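Isoaspartyl dipeptidase (Fervidobacterium islandicum, PDB 7CDH) probably hydrolyses isoaspartyl (beta-aspartyl) dipeptides, as a zinc-dependent M38 metallopeptidase of the amidohydrolase family thought to take part in protein repair. Local coordinates at residues T92-L97 with K150-G155; I125-Y130 with G139-D144. All blocks are in the same frame, centred on the assembly; numbering follows the deposited sequence.

Interaction 1 of 2, residues T92-L97 with K150-G155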
ATOM      1  N   THR A  92      -7.148  37.039 -13.639  1.00 24.80           N
ATOM      2  CA  THR A  92      -6.332  36.018 -12.982  1.00 27.32           C
ATOM      3  C   THR A  92      -7.113  35.514 -11.789  1.00 30.19           C
ATOM      4  O   THR A  92      -7.693  36.338 -11.050  1.00 31.82           O
ATOM      5  CB  THR A  92      -4.949  36.515 -12.584  1.00 31.68           C
ATOM      6  OG1 THR A  92      -4.242  36.861 -13.776  1.00 34.10           O
ATOM      7  CG2 THR A  92      -4.179  35.467 -11.807  1.00 35.87           C
ATOM      8  N   VAL A  93      -7.131  34.192 -11.648  1.00 31.59           N
ATOM      9  CA  VAL A  93      -7.873  33.477 -10.583  1.00 29.55           C
ATOM     10  C   VAL A  93      -6.925  32.458  -9.965  1.00 25.72           C
ATOM     11  O   VAL A  93      -6.106  31.901 -10.664  1.00 25.67           O
ATOM     12  CB  VAL A  93      -9.133  32.886 -11.231  1.00 34.56           C
ATOM     13  CG1 VAL A  93      -9.515  31.531 -10.705  1.00 40.15           C
ATOM     14  CG2 VAL A  93     -10.289  33.859 -11.096  1.00 34.79           C
ATOM     15  N   VAL A  94      -6.998  32.298  -8.665  1.00 27.92           N
ATOM     16  CA  VAL A  94      -6.313  31.226  -7.910  1.00 27.06           C
ATOM     17  C   VAL A  94      -7.414  30.378  -7.309  1.00 27.31           C
ATOM     18  O   VAL A  94      -8.194  30.928  -6.469  1.00 24.71           O
ATOM     19  CB  VAL A  94      -5.362  31.759  -6.837  1.00 29.13           C
ATOM     20  CG1 VAL A  94      -4.528  30.614  -6.296  1.00 32.71           C
ATOM     21  CG2 VAL A  94      -4.438  32.835  -7.374  1.00 30.83           C
ATOM     22  N   GLY A  95      -7.492  29.126  -7.784  1.00 28.54           N
ATOM     23  CA  GLY A  95      -8.563  28.160  -7.457  1.00 26.77           C
ATOM     24  C   GLY A  95      -8.141  27.260  -6.321  1.00 26.70           C
ATOM     25  O   GLY A  95      -6.984  26.801  -6.313  1.00 28.14           O
ATOM     26  N   CYS A  96      -9.038  26.998  -5.384  1.00 26.76           N
ATOM     27  CA  CYS A  96      -8.814  26.011  -4.315  1.00 27.82           C
ATOM     28  C   CYS A  96     -10.076  25.181  -4.077  1.00 27.95           C
ATOM     29  O   CYS A  96     -11.155  25.543  -4.618  1.00 25.73           O
ATOM     30  CB  CYS A  96      -8.410  26.735  -3.046  1.00 29.07           C
ATOM     31  SG  CYS A  96      -9.645  27.941  -2.503  1.00 42.36           S
ATOM     32  N   LEU A  97      -9.941  24.165  -3.221  1.00 27.00           N
ATOM     33  CA  LEU A  97     -11.065  23.415  -2.611  1.00 27.56           C
ATOM     34  C   LEU A  97     -11.360  23.946  -1.209  1.00 28.44           C
ATOM     35  O   LEU A  97     -10.487  24.563  -0.584  1.00 29.41           O
ATOM     36  CB  LEU A  97     -10.715  21.929  -2.508  1.00 28.45           C
ATOM     37  CG  LEU A  97     -10.257  21.269  -3.794  1.00 29.39           C
ATOM     38  CD1 LEU A  97      -9.944  19.811  -3.551  1.00 30.98           C
ATOM     39  CD2 LEU A  97     -11.331  21.428  -4.854  1.00 31.80           C
ATOM     40  N   LYS A 150       0.812  24.572 -12.141  1.00 32.68           N
ATOM     41  CA  LYS A 150      -0.185  25.538 -11.617  1.00 29.29           C
ATOM     42  C   LYS A 150      -0.254  25.528 -10.083  1.00 26.56           C
ATOM     43  O   LYS A 150      -0.852  26.467  -9.541  1.00 23.00           O
ATOM     44  CB  LYS A 150      -1.561  25.257 -12.222  1.00 31.36           C
ATOM     45  CG  LYS A 150      -1.728  25.744 -13.659  1.00 33.16           C
ATOM     46  CD  LYS A 150      -3.161  25.762 -14.119  1.00 33.88           C
ATOM     47  CE  LYS A 150      -3.292  26.060 -15.589  1.00 34.85           C
ATOM     48  NZ  LYS A 150      -2.848  27.434 -15.898  1.00 36.49           N
ATOM     49  N   VAL A 151       0.223  24.491  -9.386  1.00 25.53           N
ATOM     50  CA  VAL A 151       0.095  24.448  -7.895  1.00 25.28           C
ATOM     51  C   VAL A 151       1.017  25.529  -7.288  1.00 27.23           C
ATOM     52  O   VAL A 151       2.245  25.489  -7.561  1.00 25.82           O
ATOM     53  CB  VAL A 151       0.410  23.044  -7.362  1.00 25.38           C
ATOM     54  CG1 VAL A 151       0.501  23.020  -5.852  1.00 26.01           C
ATOM     55  CG2 VAL A 151      -0.606  22.036  -7.847  1.00 26.34           C
ATOM     56  N   ILE A 152       0.465  26.517  -6.563  1.00 26.85           N
ATOM     57  CA  ILE A 152       1.279  27.644  -6.010  1.00 29.20           C
ATOM     58  C   ILE A 152       1.292  27.598  -4.480  1.00 28.76           C
ATOM     59  O   ILE A 152       1.863  28.509  -3.869  1.00 29.70           O
ATOM     60  CB  ILE A 152       0.844  29.019  -6.558  1.00 30.17           C
ATOM     61  CG1 ILE A 152      -0.654  29.299  -6.436  1.00 28.01           C
ATOM     62  CG2 ILE A 152       1.302  29.139  -8.000  1.00 31.44           C
ATOM     63  CD1 ILE A 152      -1.251  28.961  -5.103  1.00 28.21           C
ATOM     64  N   GLY A 153       0.729  26.559  -3.879  1.00 28.69           N
ATOM     65  CA  GLY A 153       0.553  26.506  -2.422  1.00 28.23           C
ATOM     66  C   GLY A 153      -0.420  25.436  -1.991  1.00 28.35           C
ATOM     67  O   GLY A 153      -0.825  24.630  -2.824  1.00 30.19           O
ATOM     68  N   VAL A 154      -0.701  25.407  -0.699  1.00 27.21           N
ATOM     69  CA  VAL A 154      -1.683  24.503  -0.069  1.00 27.03           C
ATOM     70  C   VAL A 154      -2.737  25.386   0.570  1.00 27.67           C
ATOM     71  O   VAL A 154      -2.392  26.446   1.059  1.00 30.26           O
ATOM     72  CB  VAL A 154      -1.034  23.581   0.965  1.00 29.34           C
ATOM     73  CG1 VAL A 154      -0.456  24.378   2.128  1.00 30.98           C
ATOM     74  CG2 VAL A 154      -2.023  22.513   1.450  1.00 28.42           C
ATOM     75  N   GLY A 155      -3.987  24.974   0.493  1.00 29.59           N
ATOM     76  CA  GLY A 155      -5.116  25.790   0.930  1.00 30.88           C
ATOM     77  C   GLY A 155      -6.424  25.205   0.428  1.00 31.89           C
ATOM     78  O   GLY A 155      -6.399  24.340  -0.438  1.00 29.87           O
TER
HETATM   79  O   HOH W   1      -7.117  23.338  -3.179  1.00 23.11           O

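Interaction 2 of 2, residues I125-Y130 with G139-D144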
ATOM      1  N   ILE A 125      -3.602  27.119  -8.921  1.00 25.56           N
ATOM      2  CA  ILE A 125      -4.422  26.364  -7.952  1.00 26.86           C
ATOM      3  C   ILE A 125      -3.575  26.160  -6.709  1.00 26.05           C
ATOM      4  O   ILE A 125      -2.362  26.216  -6.801  1.00 26.48           O
ATOM      5  CB  ILE A 125      -4.927  25.053  -8.590  1.00 27.39           C
ATOM      6  CG1 ILE A 125      -3.799  24.075  -8.896  1.00 26.32           C
ATOM      7  CG2 ILE A 125      -5.722  25.357  -9.855  1.00 28.63           C
ATOM      8  CD1 ILE A 125      -4.285  22.707  -9.243  1.00 27.64           C
ATOM      9  N   TYR A 126      -4.242  25.920  -5.605  1.00 27.55           N
ATOM     10  CA  TYR A 126      -3.692  25.245  -4.421  1.00 29.17           C
ATOM     11  C   TYR A 126      -3.918  23.740  -4.543  1.00 26.14           C
ATOM     12  O   TYR A 126      -4.871  23.301  -5.182  1.00 28.08           O
ATOM     13  CB  TYR A 126      -4.422  25.751  -3.183  1.00 33.20           C
ATOM     14  CG  TYR A 126      -4.269  27.219  -2.887  1.00 36.48           C
ATOM     15  CD1 TYR A 126      -3.217  27.670  -2.130  1.00 43.88           C
ATOM     16  CD2 TYR A 126      -5.209  28.144  -3.286  1.00 37.70           C
ATOM     17  CE1 TYR A 126      -3.095  29.004  -1.783  1.00 46.60           C
ATOM     18  CE2 TYR A 126      -5.108  29.479  -2.951  1.00 39.17           C
ATOM     19  CZ  TYR A 126      -4.047  29.907  -2.190  1.00 40.52           C
ATOM     20  OH  TYR A 126      -3.904  31.199  -1.822  1.00 40.58           O
ATOM     21  N   THR A 127      -3.073  22.982  -3.867  1.00 27.05           N
ATOM     22  CA  THR A 127      -3.309  21.578  -3.493  1.00 27.70           C
ATOM     23  C   THR A 127      -3.919  21.610  -2.107  1.00 28.96           C
ATOM     24  O   THR A 127      -4.064  22.713  -1.560  1.00 30.77           O
ATOM     25  CB  THR A 127      -2.044  20.734  -3.586  1.00 29.74           C
ATOM     26  OG1 THR A 127      -2.553  19.463  -3.216  1.00 32.61           O
ATOM     27  CG2 THR A 127      -0.920  21.143  -2.660  1.00 32.98           C
ATOM     28  N   GLY A 128      -4.305  20.461  -1.571  1.00 28.49           N
ATOM     29  CA  GLY A 128      -5.010  20.401  -0.272  1.00 24.87           C
ATOM     30  C   GLY A 128      -6.429  20.918  -0.352  1.00 25.76           C
ATOM     31  O   GLY A 128      -6.928  21.163  -1.469  1.00 26.63           O
ATOM     32  N   SER A 129      -7.041  21.109   0.822  1.00 26.19           N
ATOM     33  CA  SER A 129      -8.426  21.584   1.066  1.00 25.84           C
ATOM     34  C   SER A 129      -8.486  21.977   2.549  1.00 26.74           C
ATOM     35  O   SER A 129      -7.392  22.062   3.171  1.00 30.79           O
ATOM     36  CB  SER A 129      -9.460  20.501   0.717  1.00 30.43           C
ATOM     37  OG  SER A 129      -9.411  19.372   1.626  1.00 29.83           O
ATOM     38  N   TYR A 130      -9.684  22.163   3.111  1.00 23.34           N
ATOM     39  CA  TYR A 130      -9.862  22.533   4.531  1.00 26.06           C
ATOM     40  C   TYR A 130      -9.116  21.540   5.414  1.00 27.02           C
ATOM     41  O   TYR A 130      -8.462  21.952   6.356  1.00 28.88           O
ATOM     42  CB  TYR A 130     -11.321  22.503   4.974  1.00 26.58           C
ATOM     43  CG  TYR A 130     -12.104  23.787   4.868  1.00 29.78           C
ATOM     44  CD1 TYR A 130     -11.891  24.728   3.868  1.00 30.36           C
ATOM     45  CD2 TYR A 130     -13.139  24.026   5.769  1.00 36.01           C
ATOM     46  CE1 TYR A 130     -12.664  25.880   3.772  1.00 31.35           C
ATOM     47  CE2 TYR A 130     -13.897  25.185   5.708  1.00 38.27           C
ATOM     48  CZ  TYR A 130     -13.673  26.106   4.699  1.00 37.60           C
ATOM     49  OH  TYR A 130     -14.483  27.216   4.660  1.00 47.12           O
ATOM     50  N   GLY A 139       0.555  12.357  -3.360  1.00 33.81           N
ATOM     51  CA  GLY A 139       0.914  11.764  -2.057  1.00 29.62           C
ATOM     52  C   GLY A 139       1.686  12.685  -1.143  1.00 29.62           C
ATOM     53  O   GLY A 139       1.819  12.347   0.069  1.00 29.54           O
ATOM     54  N   SER A 140       2.215  13.802  -1.635  1.00 29.34           N
ATOM     55  CA  SER A 140       2.807  14.823  -0.726  1.00 30.37           C
ATOM     56  C   SER A 140       2.589  16.215  -1.308  1.00 29.55           C
ATOM     57  O   SER A 140       2.663  16.367  -2.552  1.00 28.18           O
ATOM     58  CB  SER A 140       4.281  14.536  -0.398  1.00 33.05           C
ATOM     59  OG  SER A 140       5.197  14.893  -1.440  1.00 33.38           O
ATOM     60  N   ILE A 141       2.341  17.206  -0.461  1.00 28.88           N
ATOM     61  CA  ILE A 141       2.147  18.580  -0.999  1.00 31.48           C
ATOM     62  C   ILE A 141       3.471  19.071  -1.596  1.00 28.79           C
ATOM     63  O   ILE A 141       3.446  19.860  -2.550  1.00 28.51           O
ATOM     64  CB  ILE A 141       1.549  19.527   0.044  1.00 32.81           C
ATOM     65  CG1 ILE A 141       2.517  19.836   1.172  1.00 33.97           C
ATOM     66  CG2 ILE A 141       0.226  18.986   0.562  1.00 31.33           C
ATOM     67  CD1 ILE A 141       1.828  20.519   2.342  1.00 38.04           C
ATOM     68  N   MET A 142       4.597  18.567  -1.126  1.00 27.42           N
ATOM     69  CA  MET A 142       5.893  19.045  -1.638  1.00 27.68           C
ATOM     70  C   MET A 142       6.058  18.544  -3.072  1.00 28.66           C
ATOM     71  O   MET A 142       6.498  19.335  -3.908  1.00 28.54           O
ATOM     72  CB  MET A 142       7.046  18.583  -0.768  1.00 28.32           C
ATOM     73  CG  MET A 142       8.344  19.165  -1.219  1.00 35.37           C
ATOM     74  SD  MET A 142       9.773  18.573  -0.288  1.00 43.96           S
ATOM     75  CE  MET A 142       9.536  19.394   1.286  1.00 43.75           C
ATOM     76  N   ARG A 143       5.726  17.278  -3.351  1.00 30.56           N
ATOM     77  CA  ARG A 143       5.769  16.742  -4.730  1.00 31.19           C
ATOM     78  C   ARG A 143       4.750  17.466  -5.613  1.00 26.64           C
ATOM     79  O   ARG A 143       5.094  17.698  -6.768  1.00 25.33           O
ATOM     80  CB  ARG A 143       5.488  15.246  -4.795  1.00 34.07           C
ATOM     81  CG  ARG A 143       6.619  14.403  -4.259  1.00 42.02           C
ATOM     82  CD  ARG A 143       6.156  12.953  -4.202  1.00 46.71           C
ATOM     83  NE  ARG A 143       6.039  12.508  -5.565  1.00 42.06           N
ATOM     84  CZ  ARG A 143       7.080  12.098  -6.269  1.00 47.36           C
ATOM     85  NH1 ARG A 143       8.278  12.099  -5.685  1.00 39.12           N
ATOM     86  NH2 ARG A 143       6.911  11.729  -7.543  1.00 42.80           N
ATOM     87  N   ASP A 144       3.574  17.820  -5.084  1.00 25.44           N
ATOM     88  CA  ASP A 144       2.513  18.531  -5.845  1.00 26.55           C
ATOM     89  C   ASP A 144       3.065  19.848  -6.397  1.00 26.29           C
ATOM     90  O   ASP A 144       2.983  20.076  -7.616  1.00 25.63           O
ATOM     91  CB  ASP A 144       1.265  18.749  -5.013  1.00 27.13           C
ATOM     92  CG  ASP A 144       0.430  17.512  -4.754  1.00 30.92           C
ATOM     93  OD1 ASP A 144       0.835  16.410  -5.209  1.00 30.62           O
ATOM     94  OD2 ASP A 144      -0.655  17.674  -4.096  1.00 32.96           O
TER

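Interaction 1 of 2, residues T92-L97 with K150-G155
V94 and I152 meet through their side-chain branches: the CG1 methyl of V94 lies 3.9 Å from the CD1 methyl of I152, and the CG1 methylene of I152 sits just behind, 4.1 Å from the same V94 CG1. The two side chains meet at a slant, one branch of the valine resting against the outer end of the isoleucine. I152 places its CG1 between its own backbone N and carbonyl carbon (chi1 51°), and it is this branch, carried on to CD1, that reaches across to V94, whose CA is 8.6 Å from the CA of I152. In V94 the touching methyl stands opposite the backbone N, chi1 -170°.

Further along, the chains draw together, with the CA atoms of C96 and G155 6.4 Å apart. The C96 side chain sets out toward the other segment, and its CB comes within 4.1 Å of G155 O. No direct hydrogen bond joins the segments; a water bridges them, accepting from L97 N at 2.9 Å and lying 3.0 Å from G155 O. C96 O is hydrogen-bonded to ND1 of H63, one of the residues that bind zinc.

Strands 90-95 and 151-159 are not neighbours in the sheet: strand 122-127 runs between them, parallel to both. Y126 on that middle strand touches V94, C96 and I152, while F124 also packs on I152. Helix 106-118 covers L97 and K150.

Interaction 2 of 2, residues I125-Y130 with G139-D144
A hydrogen bond from T127 OG1 to D144 OD2, 2.8 Å long, ties the end of strand 122-127 to the first turn of helix 141-147. The carboxylate receives it on the anti lone pair of OD2, the one turned away from OD1. T127 holds its hydroxyl opposite the backbone N, chi1 -179°, a rotation that points OG1 at D144 and leaves CG2 between the backbone N and the carbonyl carbon, facing I141. D144 has further partners in the loop before the helix: F137 N also bonds to OD2, and T138 OG1 to OD1, so both carboxylate oxygens are engaged.

The apolar part of the contact belongs to the threonine methyl. T127 CG2 lies 4.0 Å from both CB and CG2 of I141, and equally far from D144 CB. A valine here has no hydroxyl to offer, and D144 would probably be less firmly tied to the strand, its carboxylate relying more on F137 N and T138 OG1.

Within the helix segment, S140 is the N-cap: its OG accepts from R143 N at 3.1 Å, with an angle of 160° at the hydrogen. The whole is a beta-alpha connection of the TIM-barrel amidohydrolase fold, the helix of the unit 122-127, 141-147, 151-159 fastened to its first strand.

Both contacts are buried and share strand 122-127, which interaction 2 uses directly and interaction 1 spans from its two flanking strands. Their centres lie about 9 Å apart, and interaction 2 is nested within the chain loop that interaction 1 closes. I125 joins them through probable backbone hydrogen bonds, its N to K150 O and its O to I152 N, while Y126 CD1 packs against V154 O. Interaction 1 is the more central, its centre about 10 Å from that of the chain and C96 near a zinc ion, and relies on apolar packing and a bridging water. Interaction 2, its centre about 19 Å from that of the chain, joins strand to helix through a direct hydrogen bond to a carboxylate.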